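Local coordinates for adhesion and penetration protein autotransporter (Haemophilus influenzae, PDB 3SYJ) that promotes adherence and invasion by directly binding a host cell structure, self-associates in bacterial aggregation, and is probably a serine protease, at residues R151-S156 / K215-S220; V793-A798 / L811-S816. All coordinates share one frame; numbering follows the deposited sequence.

Contact 1 (R151-S156 / K215-S220)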
loop_
_atom_site.group_PDB
_atom_site.type_symbol
_atom_site.label_atom_id
_atom_site.label_comp_id
_atom_site.label_asym_id
_atom_site.label_seq_id
_atom_site.Cartn_x
_atom_site.Cartn_y
_atom_site.Cartn_z
ATOM N N ARG A 151 3.662 58.766 -17.191
ATOM C CA ARG A 151 4.504 59.429 -18.177
ATOM C C ARG A 151 5.961 59.142 -17.825
ATOM O O ARG A 151 6.340 59.248 -16.659
ATOM C CB ARG A 151 4.242 60.941 -18.195
ATOM C CG ARG A 151 4.062 61.495 -19.599
ATOM C CD ARG A 151 4.475 62.946 -19.751
ATOM N NE ARG A 151 3.410 63.905 -19.484
ATOM C CZ ARG A 151 3.003 64.850 -20.334
ATOM N NH1 ARG A 151 3.553 64.970 -21.530
ATOM N NH2 ARG A 151 2.041 65.685 -19.981
ATOM N N VAL A 152 6.774 58.772 -18.816
ATOM C CA VAL A 152 8.182 58.450 -18.566
ATOM C C VAL A 152 9.116 58.989 -19.659
ATOM O O VAL A 152 8.667 59.334 -20.754
ATOM C CB VAL A 152 8.406 56.931 -18.440
ATOM C CG1 VAL A 152 7.545 56.348 -17.335
ATOM C CG2 VAL A 152 8.102 56.243 -19.757
ATOM N N ARG A 153 10.410 59.066 -19.351
ATOM C CA ARG A 153 11.426 59.452 -20.334
ATOM C C ARG A 153 12.711 58.658 -20.112
ATOM O O ARG A 153 12.882 57.988 -19.093
ATOM C CB ARG A 153 11.722 60.962 -20.299
ATOM C CG ARG A 153 12.506 61.449 -19.067
ATOM C CD ARG A 153 13.236 62.775 -19.341
ATOM N NE ARG A 153 14.239 62.614 -20.397
ATOM C CZ ARG A 153 15.501 62.236 -20.195
ATOM N NH1 ARG A 153 15.946 62.004 -18.962
ATOM N NH2 ARG A 153 16.330 62.102 -21.229
ATOM N N ILE A 154 13.621 58.734 -21.068
ATOM C CA ILE A 154 14.813 57.916 -21.009
ATOM C C ILE A 154 15.853 58.535 -21.917
ATOM O O ILE A 154 15.517 59.063 -22.976
ATOM C CB ILE A 154 14.499 56.473 -21.461
ATOM C CG1 ILE A 154 15.771 55.612 -21.447
ATOM C CG2 ILE A 154 13.846 56.484 -22.841
ATOM C CD1 ILE A 154 15.539 54.145 -21.765
ATOM N N GLY A 155 17.117 58.482 -21.513
ATOM C CA GLY A 155 18.177 59.058 -22.327
ATOM C C GLY A 155 19.580 58.744 -21.846
ATOM O O GLY A 155 19.767 58.130 -20.795
ATOM N N SER A 156 20.578 59.169 -22.614
ATOM C CA SER A 156 21.958 58.916 -22.237
ATOM C C SER A 156 22.778 60.199 -22.124
ATOM O O SER A 156 24.004 60.162 -22.143
ATOM C CB SER A 156 22.609 57.958 -23.230
ATOM O OG SER A 156 22.776 58.578 -24.492
ATOM N N LYS A 215 22.481 67.970 -21.249
ATOM C CA LYS A 215 23.221 67.935 -22.506
ATOM C C LYS A 215 23.437 66.501 -22.949
ATOM O O LYS A 215 24.000 65.695 -22.209
ATOM C CB LYS A 215 24.570 68.647 -22.388
ATOM C CG LYS A 215 24.494 70.144 -22.579
ATOM C CD LYS A 215 25.772 70.816 -22.111
ATOM C CE LYS A 215 25.559 72.306 -21.875
ATOM N NZ LYS A 215 26.670 72.914 -21.085
ATOM N N GLY A 216 22.986 66.189 -24.163
ATOM C CA GLY A 216 23.140 64.856 -24.714
ATOM C C GLY A 216 21.834 64.093 -24.740
ATOM O O GLY A 216 21.730 63.042 -25.371
ATOM N N ASP A 217 20.837 64.630 -24.048
ATOM C CA ASP A 217 19.528 64.004 -23.976
ATOM C C ASP A 217 18.613 64.520 -25.071
ATOM O O ASP A 217 17.496 64.024 -25.224
ATOM C CB ASP A 217 18.893 64.248 -22.606
ATOM C CG ASP A 217 19.402 63.281 -21.544
ATOM O OD1 ASP A 217 19.327 62.049 -21.772
ATOM O OD2 ASP A 217 19.864 63.747 -20.477
ATOM N N SER A 218 19.077 65.515 -25.831
ATOM C CA SER A 218 18.276 66.066 -26.928
ATOM C C SER A 218 17.929 64.958 -27.910
ATOM O O SER A 218 18.793 64.187 -28.317
ATOM C CB SER A 218 19.022 67.183 -27.665
ATOM O OG SER A 218 19.166 68.336 -26.854
ATOM N N GLY A 219 16.660 64.878 -28.287
ATOM C CA GLY A 219 16.216 63.848 -29.204
ATOM C C GLY A 219 15.638 62.649 -28.485
ATOM O O GLY A 219 14.771 61.962 -29.030
ATOM N N SER A 220 16.111 62.399 -27.264
ATOM C CA SER A 220 15.615 61.281 -26.461
ATOM C C SER A 220 14.098 61.363 -26.323
ATOM O O SER A 220 13.534 62.456 -26.324
ATOM C CB SER A 220 16.282 61.252 -25.076
ATOM O OG SER A 220 15.687 62.208 -24.211
HETATM O O HOH W 1 13.440 62.373 -23.122
HETATM O O HOH W 2 18.608 60.880 -19.043
HETATM O O HOH W 3 19.986 60.383 -24.902
#
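The guanidinium of R153 is approached at its edge by the loop 215-220: S220 OG and two waters lie in its plane, and D217 OD1 sits near it. S220 OG accepts from R153 NH2 at 3.1 Å with an N-H...O angle of 164°. The same NH2 makes a salt bridge to D217 OD1 at 3.0 Å, but as a hydrogen bond this is weak and bent, and the carboxylate plane stands 76° to the guanidinium. Water completes the edge: one molecule accepts from R153 NE and donates to S220 OG, another accepts from R153 NH1 and donates to D217 OD1. A chain bent at chi3 (-63°) turns the arginine head onto the loop. Arginine suits this place because its several N-H groups, spread round one flat group, can serve two side chains and two waters together.

The acceptors are themselves held. D217 to S220 form a type II turn in which D217 O takes both S220 N and S220 OG, the latter at 2.8 Å on a lone pair. Of the carboxylate oxygens, OD2 accepts from S214 N and G1 N, OD1 from G157 N. On the strand, G155 CA lies 3.3 Å from D217 OD1, where a side chain would collide with the carboxylate. G216 and G219 have positive phi, where a CB would press against the preceding carbonyl O.

Between D217 and S220 lies S218, the active-site serine by similarity, in a chymotrypsin-like protease domain of the S6 family; its side chain touches H73. R153 and the amino terminus at G1 probably share the charge on D217, the latter as in chymotrypsin-like enzymes; with the S220 bond, this is consistent with shaping the nucleophile's loop and holding it against strand 151-155.

Contact 2 (V793-A798 / L811-S816)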
loop_
_atom_site.group_PDB
_atom_site.type_symbol
_atom_site.label_atom_id
_atom_site.label_comp_id
_atom_site.label_asym_id
_atom_site.label_seq_id
_atom_site.Cartn_x
_atom_site.Cartn_y
_atom_site.Cartn_z
ATOM N N VAL A 793 21.563 -3.103 9.723
ATOM C CA VAL A 793 21.082 -1.777 10.072
ATOM C C VAL A 793 22.015 -1.229 11.136
ATOM O O VAL A 793 22.417 -1.956 12.043
ATOM C CB VAL A 793 19.640 -1.815 10.616
ATOM C CG1 VAL A 793 19.231 -0.447 11.129
ATOM C CG2 VAL A 793 18.680 -2.287 9.547
ATOM N N THR A 794 22.364 0.048 11.023
ATOM C CA THR A 794 23.284 0.676 11.962
ATOM C C THR A 794 22.777 2.037 12.435
ATOM O O THR A 794 22.347 2.860 11.630
ATOM C CB THR A 794 24.670 0.851 11.329
ATOM O OG1 THR A 794 25.114 -0.406 10.805
ATOM C CG2 THR A 794 25.670 1.356 12.356
ATOM N N LEU A 795 22.829 2.266 13.743
ATOM C CA LEU A 795 22.470 3.558 14.308
ATOM C C LEU A 795 23.671 4.196 14.999
ATOM O O LEU A 795 24.406 3.528 15.727
ATOM C CB LEU A 795 21.314 3.415 15.302
ATOM C CG LEU A 795 19.884 3.364 14.750
ATOM C CD1 LEU A 795 19.652 2.111 13.935
ATOM C CD2 LEU A 795 18.867 3.459 15.877
ATOM N N GLU A 796 23.875 5.489 14.766
ATOM C CA GLU A 796 24.905 6.229 15.491
ATOM C C GLU A 796 24.390 7.590 15.933
ATOM O O GLU A 796 23.987 8.407 15.105
ATOM C CB GLU A 796 26.167 6.410 14.648
ATOM C CG GLU A 796 27.316 7.022 15.438
ATOM C CD GLU A 796 28.433 7.557 14.559
ATOM O OE1 GLU A 796 28.413 7.305 13.332
ATOM O OE2 GLU A 796 29.332 8.235 15.103
ATOM N N ASN A 797 24.417 7.829 17.239
ATOM C CA ASN A 797 23.892 9.064 17.802
ATOM C C ASN A 797 22.467 9.291 17.341
ATOM O O ASN A 797 22.063 10.422 17.079
ATOM C CB ASN A 797 24.769 10.247 17.404
ATOM C CG ASN A 797 26.233 9.995 17.681
ATOM O OD1 ASN A 797 27.099 10.288 16.851
ATOM N ND2 ASN A 797 26.523 9.427 18.850
ATOM N N ALA A 798 21.708 8.204 17.252
ATOM C CA ALA A 798 20.357 8.254 16.704
ATOM C C ALA A 798 19.311 7.700 17.659
ATOM O O ALA A 798 19.600 6.867 18.510
ATOM C CB ALA A 798 20.302 7.504 15.383
ATOM N N LEU A 811 21.950 -5.774 13.490
ATOM C CA LEU A 811 21.674 -4.461 13.982
ATOM C C LEU A 811 22.828 -4.029 14.840
ATOM O O LEU A 811 23.257 -4.750 15.679
ATOM C CB LEU A 811 20.394 -4.485 14.809
ATOM C CG LEU A 811 20.042 -3.312 15.703
ATOM C CD1 LEU A 811 19.808 -2.126 14.927
ATOM C CD2 LEU A 811 18.850 -3.616 16.570
ATOM N N THR A 812 23.334 -2.838 14.612
ATOM C CA THR A 812 24.486 -2.337 15.345
ATOM C C THR A 812 24.144 -1.023 16.025
ATOM O O THR A 812 23.713 -0.074 15.369
ATOM C CB THR A 812 25.689 -2.127 14.414
ATOM O OG1 THR A 812 26.145 -3.394 13.926
ATOM C CG2 THR A 812 26.820 -1.438 15.158
ATOM N N LEU A 813 24.327 -0.969 17.339
ATOM C CA LEU A 813 24.042 0.246 18.089
ATOM C C LEU A 813 25.324 0.934 18.502
ATOM O O LEU A 813 26.329 0.282 18.772
ATOM C CB LEU A 813 23.223 -0.063 19.339
ATOM C CG LEU A 813 21.804 -0.539 19.080
ATOM C CD1 LEU A 813 20.984 -0.407 20.345
ATOM C CD2 LEU A 813 21.199 0.274 17.952
ATOM N N ASN A 814 25.276 2.257 18.560
ATOM C CA ASN A 814 26.394 3.053 19.033
ATOM C C ASN A 814 25.862 4.377 19.542
ATOM O O ASN A 814 25.505 5.249 18.752
ATOM C CB ASN A 814 27.404 3.273 17.905
ATOM C CG ASN A 814 28.332 4.450 18.166
ATOM O OD1 ASN A 814 28.485 4.902 19.304
ATOM N ND2 ASN A 814 28.960 4.954 17.106
ATOM N N ASN A 815 25.804 4.519 20.862
ATOM C CA ASN A 815 25.275 5.728 21.481
ATOM C C ASN A 815 23.909 6.084 20.919
ATOM O O ASN A 815 23.608 7.258 20.695
ATOM C CB ASN A 815 26.238 6.897 21.286
ATOM C CG ASN A 815 25.851 8.119 22.104
ATOM O OD1 ASN A 815 26.272 9.232 21.804
ATOM N ND2 ASN A 815 25.043 7.913 23.139
ATOM N N SER A 816 23.090 5.064 20.686
ATOM C CA SER A 816 21.763 5.255 20.113
ATOM C C SER A 816 20.662 4.596 20.952
ATOM O O SER A 816 20.915 3.655 21.705
ATOM C CB SER A 816 21.727 4.726 18.677
ATOM O OG SER A 816 22.452 5.583 17.809
#
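V793 and L811 touch through CG1 and CD1, 4.2 Å apart, on neighbouring coils of the right-handed beta-helix that forms the passenger stalk. The strands run nearly parallel, with axes 4.7 Å from each other, so residues in register stack coil on coil, threonine on threonine and leucine on leucine. Branched apolar side chains suit the inward face: L795 CB meets L813 CD2 at 4.1 Å, and L795 CD1 lies 4.4 Å from L811 CD1. On the other face T794 and T812 lie side by side, pointing the same way. In each, OG1 beside the backbone N leaves CG2 anti to it, which brings their methyl groups together; beta-branched threonine fits an extended strand whose outer side is partly exposed.

Backbone bonds set this register. T812 N gives to V793 O and L795 N to T812 O, the second almost straight, and N797 N to N814 O continues the pairing beyond the strands. E796 and N814 extend alongside one another, their carboxylate and amide planes 18° apart, with N814 ND2 close to E796 CG. One residue on, N797 ND2 lies 3.0 Å from N815 OD1, the two amides turned 80° to each other. Both asparagines have positive phi, a conformation that asparagine tolerates better than most residues, and here it helps each coil round the corner.

Further out, strand 773-777 supports the near coil, with L776 touching L795 and A798, while I818 and F865 pack on L813 from within the helix. Past the corner, S816 turns its small hydroxyl back toward the preceding coil and gives A798 N an acceptor there: S816 OG accepts from A798 N at 2.8 Å, with an N-H...O angle of 165°.

In the fold
Contact 1 precedes contact 2 along the chain. Their centres are 71 Å apart, on opposite sides of the chain's centre, and their nearest atoms are about 59 Å apart. No sheet is shared: strand 151-155 belongs to an antiparallel sheet of the N-terminal protease domain, with 215-220 in the loop leading into its neighbouring strand 221-226, whereas 793-798 and 811-816 are successive parallel coils far along the beta-helix, toward its C-terminal end. The two contacts thus represent separate parts of the passenger, a compact domain carrying the probable active site and a long repetitive stalk, the beta-helix fold of this self-associating adhesin.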